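Local coordinates for putative uncharacterized protein PH1404 (Pyrococcus horikoshii, PDB 3AF6) that probably terminates transcription by cutting RNA as a zinc-dependent nuclease of the metallo-beta-lactamase superfamily, at residues L249-I254 with D275-T280; I545-Y550 with M583-I588; G195-V200 with P642-T647; V439-E444 with Y489-S494. All blocks are in the same frame, centred on the assembly; numbering follows the deposited sequence.

In the fold
Contacts 1 and 3 lie in the metallo-beta-lactamase part of the chain, and contacts 2 and 4 in the beta-CASP part. The two zinc ions form the active site. Gly196 of contact 3 comes within about 8 Å of a zinc, the side chain of Ile254 of contact 1 within about 10 Å and that of Val548 of contact 2 within about 13 Å. Contact 4 is remote from the metals. Tyr550 CE2 of contact 2 touches Val200 CG2 of contact 3 at 3.8 Å, one point where the two parts meet. Val548 of contact 2 also packs on Val439 of contact 4. The centres of contacts 1 and 2 are about 37 Å apart.

Contact 1 (L249-I254 with D275-T280); sequences LDAIII and DGPIYT
Ile252 is bonded to the residues on both sides of Ile278. Its N donates to Pro277 O at 3.1 Å, and its O accepts from Tyr279 N at 2.8 Å. One step further on, Ile254 N donates to Tyr279 O at 3.1 Å. This is the ladder of a parallel pair, with Ile252 level with Ile278 and Ile253 level with Tyr279. The axes of strands 251-253 and 278-280 approach to 4.7 Å, and their directions differ by 27°.

Ile252 and Ile278 share one face of the sheet. Ile254 lies alongside Ile278 and points the same way, with Ile254 CG1 4.1 Å from Ile278 CG2. Ile253 and Tyr279 occupy the other face. With chi1 at -61°, Tyr279 CG lies beside the backbone N, and the ring meets Ala251 rather than Ile253. Ala251 CB sits at the ring edge, in plane, 3.6 Å from Tyr279 CE1. Tyr279 OH is 2.9 Å from a water, which also gives a weak bond to Asp250 O.

Further out, the Asp250 carboxylate forms a salt bridge with Arg180 and accepts from Phe213 N. Ile254 is followed closely in the chain by the zinc ligand His256. The pair belongs to one of the two sheets of the metallo-beta-lactamase sandwich. Strand 213-216 flanks it next to 251-253, and strand 320-322 next to 278-280. Helix 164-178 packs on Pro277 and Tyr279, while Leu337 and Leu339 of strand 335-341 meet Ile253.

Contact 2 (I545-Y550 with M583-I588); sequences IIFVSY and MEVHTI
Phe547 meets three residues of strand 584-587. Its CB is 4.0 Å from His586 O. CD2 lies near His586 O and Thr587 OG1, a hydroxyl bonded to Gln561. CE2 comes 3.9 Å from Val585 CG1. Thr587 OG1 and Val585 CG1 lie at the ring edge, near its plane. At a chi1 of -68°, CG is anti to the carbonyl carbon, which carries the ring back along the strand to Val585.

Ile545 continues this face. Its CG2 is 4.1 Å from Val585 CG2, and its CB meets Met583 SD at 3.8 Å. On the other face, Ile546 CG2 touches Ile588 CG1 at 3.6 Å.

The backbones form a parallel ladder. Ile545 N donates to Glu584 O, His586 N to Ile545 O, Phe547 N to His586 O and Ile588 N to Phe547 O, all near 2.8 Å. Strand 584-587 is an outermost strand of the parallel beta-CASP sheet within this chain.

His586 NE2 donates to Glu584 OE1 at 3.1 Å. This oxygen lies at the imidazole edge, in plane, while the donor stands above the carboxylate plane, 81° out of it. Glu584 OE1 also pairs with Arg422. The carboxylate is thus shared by an imidazole and a guanidinium, which probably stabilises its negative charge.

Contact 3 (G195-V200 with P642-T647); sequences GGFREV and PNNLDT. With SO4 (sulfate ion), chain D.
The Asn644 amide bridges Phe197 and Glu199. Its OD1 accepts from Phe197 N at 2.8 Å, with the donor tilted out of the carbonyl plane. On the other branch, ND2 donates to Glu199 OE2 at 2.8 Å and to sulfate O2 at 2.7 Å. Glu199 OE2 lies near the amide plane of Asn644, yet is itself met from above the carboxylate plane, 58° out of it. The same OE2 takes Gly196 N on its anti lone pair at 2.7 Å. It also pairs with Arg202, so three donors grip this one oxygen and should fix the carboxylate. The sulfate probably comes from the crystallisation liquor.

The Phe197 ring is turned 42° from the Asn644 amide. Pro642 lies beside the ring, but the closeness of that fit is doubtful. Beside them, the Arg198 chain runs extended past the Asn643 amide, and the guanidinium and amide planes are 25° apart. A water accepts from Arg198 N and donates to Pro642 O, tying the two backbones together.

Asn643 to Asp646 form a type II beta turn. Asp646 N donates to Asn643 O at 3.1 Å, and Asp646 OD1 accepts from Asn643 N at 2.8 Å. The backbone angles of Gly196 would press a CB against the carbonyl O of Gly195, which calls for glycine. Its backbone bonds to that of the zinc ligand His618.

Strands 189-193 and 647-649, next to these loops, pair in one sheet. The contact thus joins the N- and C-terminal parts of a metallo-beta-lactamase fold interrupted by a beta-CASP insertion, close to the dinuclear zinc site.

Contact 4 (V439-E444 with Y489-S494); sequences VMMVLE and YNPFLS
Met441 and Glu444 face Pro491, Phe492 and Tyr489 in the beta-CASP region, where helix 435-447 meets the loop ahead of strand 497-499. Met441 is bent twice, with chi2 at -59° and chi3 at 90°. The bends turn its sulfur and methyl to the loop. Met441 SD lies 4.5 Å from the centroid of the Phe492 ring, in an oblique Met-aromatic contact, and 3.8 Å from Pro491 CG. The two side chains of Met441 and Phe492 cross at about a right angle. Met440 CE comes to the edge of the same ring, 4.3 Å from Phe492 CD2.

Phe492 N donates to Asn490 OD1 at 3.2 Å, on a lone pair in the carbonyl plane. This Asx turn shapes the loop that presents Pro491 and Phe492. Thr466 and Thr470 of helix 462-471 also touch Phe492.

Glu444 leaves the helix with CG anti to the backbone N (chi1 -165°) and then bends at chi2. Its CG packs 3.7 Å from Ser494 CB, and its carboxylate reaches past Pro491. Tyr489 comes from the opposite direction. Arg448 is a weak partner of both polar ends. Glu444 OE2 stands 2.9 Å from Tyr489 OH, at the edge of the phenol ring.

Contact 1 (L249-I254 with D275-T280)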
# COMPACT_ATOMS: atom_id res chain seq x y z
N LEU A 249 -14.39 16.28 4.25
CA LEU A 249 -13.17 15.49 4.24
C LEU A 249 -12.33 15.82 3.01
O LEU A 249 -12.65 15.41 1.89
CB LEU A 249 -13.51 14.00 4.26
CG LEU A 249 -12.31 13.08 4.49
CD1 LEU A 249 -11.67 13.39 5.83
CD2 LEU A 249 -12.75 11.62 4.45
N ASP A 250 -11.25 16.57 3.22
CA ASP A 250 -10.35 16.97 2.15
C ASP A 250 -9.67 15.79 1.50
O ASP A 250 -9.48 15.76 0.29
CB ASP A 250 -9.26 17.90 2.69
CG ASP A 250 -9.79 19.25 3.11
OD1 ASP A 250 -10.05 20.10 2.23
OD2 ASP A 250 -9.94 19.47 4.34
N ALA A 251 -9.28 14.81 2.30
CA ALA A 251 -8.59 13.66 1.75
C ALA A 251 -8.39 12.51 2.71
O ALA A 251 -8.47 12.66 3.92
CB ALA A 251 -7.23 14.11 1.23
N ILE A 252 -8.12 11.35 2.12
CA ILE A 252 -7.83 10.13 2.87
C ILE A 252 -6.42 9.71 2.41
O ILE A 252 -6.08 9.83 1.24
CB ILE A 252 -8.83 9.00 2.56
CG1 ILE A 252 -10.24 9.41 3.00
CG2 ILE A 252 -8.41 7.73 3.29
CD1 ILE A 252 -11.34 8.39 2.69
N ILE A 253 -5.59 9.25 3.33
CA ILE A 253 -4.25 8.82 2.97
C ILE A 253 -4.08 7.40 3.49
O ILE A 253 -4.52 7.09 4.59
CB ILE A 253 -3.18 9.71 3.63
CG1 ILE A 253 -3.52 11.18 3.39
CG2 ILE A 253 -1.80 9.38 3.07
CD1 ILE A 253 -2.59 12.14 4.08
N ILE A 254 -3.44 6.53 2.70
CA ILE A 254 -3.24 5.17 3.15
C ILE A 254 -1.76 4.83 3.30
O ILE A 254 -1.00 4.97 2.34
CB ILE A 254 -3.90 4.17 2.18
CG1 ILE A 254 -5.39 4.53 2.00
CG2 ILE A 254 -3.73 2.75 2.70
CD1 ILE A 254 -6.21 4.63 3.31
N ASP A 275 -16.45 11.39 -1.62
CA ASP A 275 -16.02 11.30 -3.01
C ASP A 275 -14.89 12.28 -3.27
O ASP A 275 -14.85 12.96 -4.29
CB ASP A 275 -17.19 11.49 -3.99
CG ASP A 275 -17.59 12.92 -4.16
OD1 ASP A 275 -18.04 13.26 -5.28
OD2 ASP A 275 -17.48 13.70 -3.19
N GLY A 276 -13.97 12.35 -2.32
CA GLY A 276 -12.81 13.21 -2.44
C GLY A 276 -11.64 12.34 -2.85
O GLY A 276 -11.83 11.18 -3.21
N PRO A 277 -10.40 12.86 -2.79
CA PRO A 277 -9.20 12.10 -3.18
C PRO A 277 -8.60 11.15 -2.14
O PRO A 277 -8.67 11.40 -0.93
CB PRO A 277 -8.22 13.21 -3.52
CG PRO A 277 -8.55 14.23 -2.46
CD PRO A 277 -10.06 14.26 -2.50
N ILE A 278 -8.01 10.07 -2.62
CA ILE A 278 -7.33 9.12 -1.74
C ILE A 278 -5.88 9.10 -2.19
O ILE A 278 -5.59 8.69 -3.32
CB ILE A 278 -7.84 7.68 -1.89
CG1 ILE A 278 -9.35 7.62 -1.63
CG2 ILE A 278 -7.09 6.78 -0.92
CD1 ILE A 278 -9.94 6.24 -1.92
N TYR A 279 -4.96 9.55 -1.34
CA TYR A 279 -3.55 9.56 -1.71
C TYR A 279 -2.81 8.35 -1.17
O TYR A 279 -3.01 7.96 -0.03
CB TYR A 279 -2.87 10.82 -1.19
CG TYR A 279 -3.46 12.08 -1.75
CD1 TYR A 279 -4.46 12.78 -1.07
CD2 TYR A 279 -3.06 12.55 -3.00
CE1 TYR A 279 -5.05 13.92 -1.62
CE2 TYR A 279 -3.63 13.68 -3.56
CZ TYR A 279 -4.63 14.36 -2.87
OH TYR A 279 -5.20 15.46 -3.45
N THR A 280 -1.96 7.76 -2.00
CA THR A 280 -1.18 6.60 -1.60
C THR A 280 -0.08 6.30 -2.65
O THR A 280 -0.10 6.88 -3.74
CB THR A 280 -2.12 5.38 -1.43
OG1 THR A 280 -1.43 4.34 -0.74
CG2 THR A 280 -2.60 4.87 -2.77
O HOH W 1 -6.54 16.75 -1.26

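Contact 2 (I545-Y550 with M583-I588)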
# COMPACT_ATOMS: atom_id res chain seq x y z
N ILE A 545 2.73 -26.60 11.08
CA ILE A 545 2.20 -25.28 10.80
C ILE A 545 3.18 -24.27 11.42
O ILE A 545 3.60 -24.42 12.56
CB ILE A 545 0.77 -25.09 11.36
CG1 ILE A 545 0.16 -23.81 10.79
CG2 ILE A 545 0.79 -25.06 12.89
CD1 ILE A 545 -1.29 -23.60 11.15
N ILE A 546 3.56 -23.27 10.64
CA ILE A 546 4.51 -22.26 11.10
C ILE A 546 3.94 -20.84 10.99
O ILE A 546 3.63 -20.37 9.89
CB ILE A 546 5.82 -22.31 10.27
CG1 ILE A 546 6.45 -23.70 10.38
CG2 ILE A 546 6.80 -21.26 10.77
CD1 ILE A 546 7.64 -23.89 9.46
N PHE A 547 3.79 -20.16 12.11
CA PHE A 547 3.29 -18.79 12.08
C PHE A 547 4.49 -17.88 11.92
O PHE A 547 5.47 -17.99 12.67
CB PHE A 547 2.52 -18.46 13.37
CG PHE A 547 1.23 -19.22 13.51
CD1 PHE A 547 0.15 -18.95 12.66
CD2 PHE A 547 1.11 -20.27 14.42
CE1 PHE A 547 -1.02 -19.71 12.72
CE2 PHE A 547 -0.05 -21.03 14.48
CZ PHE A 547 -1.12 -20.74 13.63
N VAL A 548 4.44 -17.01 10.91
CA VAL A 548 5.53 -16.09 10.63
C VAL A 548 5.02 -14.66 10.65
O VAL A 548 5.62 -13.76 10.06
CB VAL A 548 6.14 -16.38 9.24
CG1 VAL A 548 6.69 -17.79 9.19
CG2 VAL A 548 5.09 -16.16 8.16
N SER A 549 3.90 -14.46 11.32
CA SER A 549 3.32 -13.13 11.43
C SER A 549 2.55 -13.00 12.73
O SER A 549 2.20 -13.99 13.37
CB SER A 549 2.39 -12.85 10.24
OG SER A 549 1.30 -13.75 10.22
N TYR A 550 2.32 -11.75 13.11
CA TYR A 550 1.59 -11.43 14.32
C TYR A 550 0.20 -12.03 14.23
O TYR A 550 -0.51 -11.80 13.24
CB TYR A 550 1.46 -9.91 14.46
CG TYR A 550 0.79 -9.46 15.74
CD1 TYR A 550 1.41 -9.66 16.97
CD2 TYR A 550 -0.44 -8.80 15.71
CE1 TYR A 550 0.82 -9.22 18.16
CE2 TYR A 550 -1.05 -8.36 16.90
CZ TYR A 550 -0.41 -8.57 18.11
OH TYR A 550 -0.97 -8.13 19.29
N MET A 583 -1.06 -31.77 14.49
CA MET A 583 0.09 -31.33 13.71
C MET A 583 0.96 -30.45 14.60
O MET A 583 0.47 -29.91 15.60
CB MET A 583 -0.39 -30.50 12.51
CG MET A 583 -0.94 -29.13 12.90
SD MET A 583 -1.58 -28.12 11.54
CE MET A 583 -0.52 -28.63 10.17
N GLU A 584 2.24 -30.29 14.25
CA GLU A 584 3.14 -29.46 15.03
C GLU A 584 2.89 -27.97 14.84
O GLU A 584 2.68 -27.50 13.72
CB GLU A 584 4.60 -29.74 14.68
CG GLU A 584 5.21 -30.93 15.40
CD GLU A 584 6.72 -30.84 15.47
OE1 GLU A 584 7.36 -30.69 14.40
OE2 GLU A 584 7.27 -30.90 16.60
N VAL A 585 2.93 -27.23 15.94
CA VAL A 585 2.71 -25.78 15.91
C VAL A 585 4.01 -25.03 16.22
O VAL A 585 4.52 -25.09 17.34
CB VAL A 585 1.62 -25.36 16.95
CG1 VAL A 585 1.31 -23.88 16.81
CG2 VAL A 585 0.36 -26.19 16.76
N HIS A 586 4.53 -24.31 15.23
CA HIS A 586 5.77 -23.54 15.40
C HIS A 586 5.55 -22.06 15.13
O HIS A 586 4.76 -21.68 14.26
CB HIS A 586 6.85 -24.04 14.43
CG HIS A 586 7.23 -25.47 14.64
ND1 HIS A 586 7.90 -25.91 15.76
CD2 HIS A 586 7.03 -26.57 13.87
CE1 HIS A 586 8.10 -27.21 15.68
NE2 HIS A 586 7.58 -27.63 14.54
N THR A 587 6.27 -21.21 15.86
CA THR A 587 6.18 -19.78 15.66
C THR A 587 7.56 -19.20 15.40
O THR A 587 8.44 -19.27 16.25
CB THR A 587 5.57 -19.06 16.90
OG1 THR A 587 4.20 -19.46 17.07
CG2 THR A 587 5.61 -17.55 16.71
N ILE A 588 7.75 -18.64 14.20
CA ILE A 588 9.02 -18.04 13.83
C ILE A 588 8.71 -16.59 13.52
O ILE A 588 8.19 -16.28 12.45
CB ILE A 588 9.62 -18.69 12.56
CG1 ILE A 588 9.69 -20.21 12.71
CG2 ILE A 588 11.01 -18.13 12.31
CD1 ILE A 588 10.63 -20.69 13.77

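Contact 3 (G195-V200 with P642-T647)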
# COMPACT_ATOMS: atom_id res chain seq x y z
N GLY A 195 -9.87 4.62 15.47
CA GLY A 195 -9.59 3.20 15.57
C GLY A 195 -8.11 2.92 15.42
O GLY A 195 -7.42 3.58 14.64
N GLY A 196 -7.60 1.95 16.16
CA GLY A 196 -6.19 1.65 16.07
C GLY A 196 -5.40 2.30 17.19
O GLY A 196 -4.17 2.28 17.18
N PHE A 197 -6.10 2.91 18.14
CA PHE A 197 -5.42 3.51 19.28
C PHE A 197 -5.60 2.48 20.38
O PHE A 197 -6.70 1.97 20.57
CB PHE A 197 -6.06 4.84 19.67
CG PHE A 197 -5.59 6.02 18.86
CD1 PHE A 197 -5.22 5.87 17.52
CD2 PHE A 197 -5.51 7.29 19.43
CE1 PHE A 197 -4.78 6.96 16.76
CE2 PHE A 197 -5.07 8.40 18.68
CZ PHE A 197 -4.71 8.23 17.34
N ARG A 198 -4.52 2.14 21.07
CA ARG A 198 -4.55 1.14 22.14
C ARG A 198 -5.10 -0.21 21.68
O ARG A 198 -5.61 -1.00 22.48
CB ARG A 198 -5.37 1.65 23.34
CG ARG A 198 -4.56 2.48 24.33
CD ARG A 198 -5.38 2.81 25.58
NE ARG A 198 -4.74 3.84 26.40
CZ ARG A 198 -3.81 3.61 27.32
NH1 ARG A 198 -3.40 2.37 27.56
NH2 ARG A 198 -3.27 4.63 27.99
N GLU A 199 -4.98 -0.48 20.38
CA GLU A 199 -5.45 -1.73 19.82
C GLU A 199 -4.76 -1.94 18.47
O GLU A 199 -4.20 -1.01 17.90
CB GLU A 199 -6.98 -1.68 19.64
CG GLU A 199 -7.45 -1.18 18.26
CD GLU A 199 -8.92 -0.76 18.22
OE1 GLU A 199 -9.79 -1.46 18.78
OE2 GLU A 199 -9.22 0.28 17.60
N VAL A 200 -4.77 -3.17 17.98
CA VAL A 200 -4.21 -3.49 16.68
C VAL A 200 -5.46 -3.57 15.79
O VAL A 200 -6.49 -4.09 16.22
CB VAL A 200 -3.51 -4.86 16.68
CG1 VAL A 200 -3.26 -5.32 15.26
CG2 VAL A 200 -2.18 -4.78 17.43
N PRO A 642 -2.85 7.29 23.66
CA PRO A 642 -4.27 7.63 23.64
C PRO A 642 -5.20 6.47 23.32
O PRO A 642 -4.78 5.47 22.72
CB PRO A 642 -4.33 8.72 22.58
CG PRO A 642 -3.34 8.22 21.59
CD PRO A 642 -2.18 7.81 22.46
N ASN A 643 -6.46 6.62 23.72
CA ASN A 643 -7.51 5.63 23.47
C ASN A 643 -8.29 6.13 22.26
O ASN A 643 -8.19 7.31 21.92
CB ASN A 643 -8.45 5.56 24.65
CG ASN A 643 -8.11 4.45 25.60
OD1 ASN A 643 -8.25 3.27 25.25
ND2 ASN A 643 -7.68 4.81 26.80
N ASN A 644 -9.04 5.26 21.58
CA ASN A 644 -9.83 5.74 20.45
C ASN A 644 -10.80 6.76 21.05
O ASN A 644 -11.22 6.61 22.20
CB ASN A 644 -10.63 4.61 19.78
CG ASN A 644 -9.75 3.55 19.13
OD1 ASN A 644 -8.72 3.86 18.52
ND2 ASN A 644 -10.16 2.30 19.23
N LEU A 645 -11.15 7.79 20.28
CA LEU A 645 -12.08 8.83 20.71
C LEU A 645 -11.44 9.85 21.62
O LEU A 645 -12.11 10.76 22.13
CB LEU A 645 -13.34 8.22 21.37
CG LEU A 645 -14.04 7.22 20.45
CD1 LEU A 645 -15.24 6.60 21.14
CD2 LEU A 645 -14.45 7.92 19.16
N ASP A 646 -10.13 9.70 21.84
CA ASP A 646 -9.38 10.69 22.60
C ASP A 646 -9.01 11.67 21.49
O ASP A 646 -8.82 11.26 20.33
CB ASP A 646 -8.07 10.10 23.13
CG ASP A 646 -8.13 9.74 24.60
OD1 ASP A 646 -7.27 8.94 25.02
OD2 ASP A 646 -8.99 10.25 25.34
N THR A 647 -8.94 12.96 21.80
CA THR A 647 -8.52 13.94 20.79
C THR A 647 -7.40 14.75 21.41
O THR A 647 -7.55 15.30 22.50
CB THR A 647 -9.64 14.91 20.37
OG1 THR A 647 -10.71 14.18 19.75
CG2 THR A 647 -9.11 15.94 19.36
S SO4 D . -12.98 1.70 21.11
O1 SO4 D . -14.40 1.45 21.43
O2 SO4 D . -12.80 1.71 19.66
O3 SO4 D . -12.57 2.99 21.67
O4 SO4 D . -12.15 0.63 21.70
O HOH W 2 -2.65 4.26 21.29

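Contact 4 (V439-E444 with Y489-S494)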
# COMPACT_ATOMS: atom_id res chain seq x y z
N VAL A 439 9.20 -14.60 2.93
CA VAL A 439 9.53 -15.99 3.18
C VAL A 439 9.88 -16.64 1.85
O VAL A 439 10.71 -17.55 1.78
CB VAL A 439 8.36 -16.74 3.84
CG1 VAL A 439 8.65 -18.24 3.89
CG2 VAL A 439 8.14 -16.20 5.24
N MET A 440 9.25 -16.17 0.77
CA MET A 440 9.56 -16.72 -0.54
C MET A 440 11.04 -16.51 -0.81
O MET A 440 11.75 -17.46 -1.10
CB MET A 440 8.72 -16.05 -1.64
CG MET A 440 7.44 -16.81 -1.96
SD MET A 440 6.21 -15.74 -2.71
CE MET A 440 6.71 -15.78 -4.46
N MET A 441 11.50 -15.26 -0.69
CA MET A 441 12.90 -14.95 -0.93
C MET A 441 13.80 -15.86 -0.10
O MET A 441 14.72 -16.48 -0.63
CB MET A 441 13.19 -13.50 -0.59
CG MET A 441 12.51 -12.52 -1.53
SD MET A 441 13.00 -12.76 -3.24
CE MET A 441 11.80 -13.94 -3.80
N VAL A 442 13.52 -15.95 1.19
CA VAL A 442 14.32 -16.81 2.03
C VAL A 442 14.45 -18.21 1.42
O VAL A 442 15.55 -18.74 1.37
CB VAL A 442 13.73 -16.93 3.45
CG1 VAL A 442 14.51 -17.96 4.24
CG2 VAL A 442 13.81 -15.59 4.14
N LEU A 443 13.36 -18.80 0.96
CA LEU A 443 13.43 -20.14 0.37
C LEU A 443 14.06 -20.16 -1.03
O LEU A 443 14.62 -21.17 -1.44
CB LEU A 443 12.05 -20.78 0.31
CG LEU A 443 11.33 -21.04 1.63
CD1 LEU A 443 9.92 -21.54 1.35
CD2 LEU A 443 12.10 -22.05 2.45
N GLU A 444 13.96 -19.04 -1.74
CA GLU A 444 14.50 -18.94 -3.09
C GLU A 444 16.03 -18.83 -3.11
O GLU A 444 16.68 -19.30 -4.03
CB GLU A 444 13.86 -17.75 -3.81
CG GLU A 444 14.05 -17.73 -5.32
CD GLU A 444 15.45 -17.29 -5.74
OE1 GLU A 444 15.92 -16.23 -5.27
OE2 GLU A 444 16.07 -18.01 -6.56
N TYR A 489 17.27 -11.82 -14.79
CA TYR A 489 16.99 -12.65 -13.62
C TYR A 489 15.84 -12.11 -12.78
O TYR A 489 15.50 -10.93 -12.83
CB TYR A 489 18.23 -12.76 -12.73
CG TYR A 489 18.04 -13.66 -11.53
CD1 TYR A 489 17.58 -14.97 -11.69
CD2 TYR A 489 18.31 -13.21 -10.24
CE1 TYR A 489 17.40 -15.82 -10.59
CE2 TYR A 489 18.13 -14.05 -9.13
CZ TYR A 489 17.68 -15.35 -9.32
OH TYR A 489 17.50 -16.18 -8.23
N ASN A 490 15.24 -13.00 -11.99
CA ASN A 490 14.13 -12.64 -11.13
C ASN A 490 13.82 -13.81 -10.19
O ASN A 490 13.34 -14.85 -10.62
CB ASN A 490 12.90 -12.33 -11.99
CG ASN A 490 11.93 -11.43 -11.29
OD1 ASN A 490 11.50 -11.71 -10.17
ND2 ASN A 490 11.56 -10.33 -11.94
N PRO A 491 14.09 -13.63 -8.89
CA PRO A 491 13.84 -14.68 -7.89
C PRO A 491 12.37 -15.07 -7.73
O PRO A 491 12.05 -16.13 -7.19
CB PRO A 491 14.43 -14.09 -6.61
CG PRO A 491 14.21 -12.63 -6.80
CD PRO A 491 14.62 -12.42 -8.24
N PHE A 492 11.46 -14.20 -8.18
CA PHE A 492 10.04 -14.48 -8.08
C PHE A 492 9.62 -15.45 -9.18
O PHE A 492 8.68 -16.23 -9.01
CB PHE A 492 9.22 -13.18 -8.21
CG PHE A 492 9.48 -12.20 -7.10
CD1 PHE A 492 9.93 -10.92 -7.38
CD2 PHE A 492 9.28 -12.57 -5.77
CE1 PHE A 492 10.19 -10.01 -6.36
CE2 PHE A 492 9.54 -11.67 -4.74
CZ PHE A 492 9.99 -10.39 -5.03
N LEU A 493 10.32 -15.39 -10.31
CA LEU A 493 10.05 -16.26 -11.44
C LEU A 493 10.54 -17.69 -11.18
O LEU A 493 10.12 -18.62 -11.87
CB LEU A 493 10.74 -15.73 -12.70
CG LEU A 493 10.31 -14.40 -13.33
CD1 LEU A 493 11.31 -14.02 -14.42
CD2 LEU A 493 8.91 -14.53 -13.89
N SER A 494 11.42 -17.84 -10.19
CA SER A 494 11.98 -19.14 -9.84
C SER A 494 11.00 -20.28 -10.10
O SER A 494 9.88 -20.29 -9.58
CB SER A 494 12.40 -19.15 -8.37
OG SER A 494 12.83 -20.45 -7.99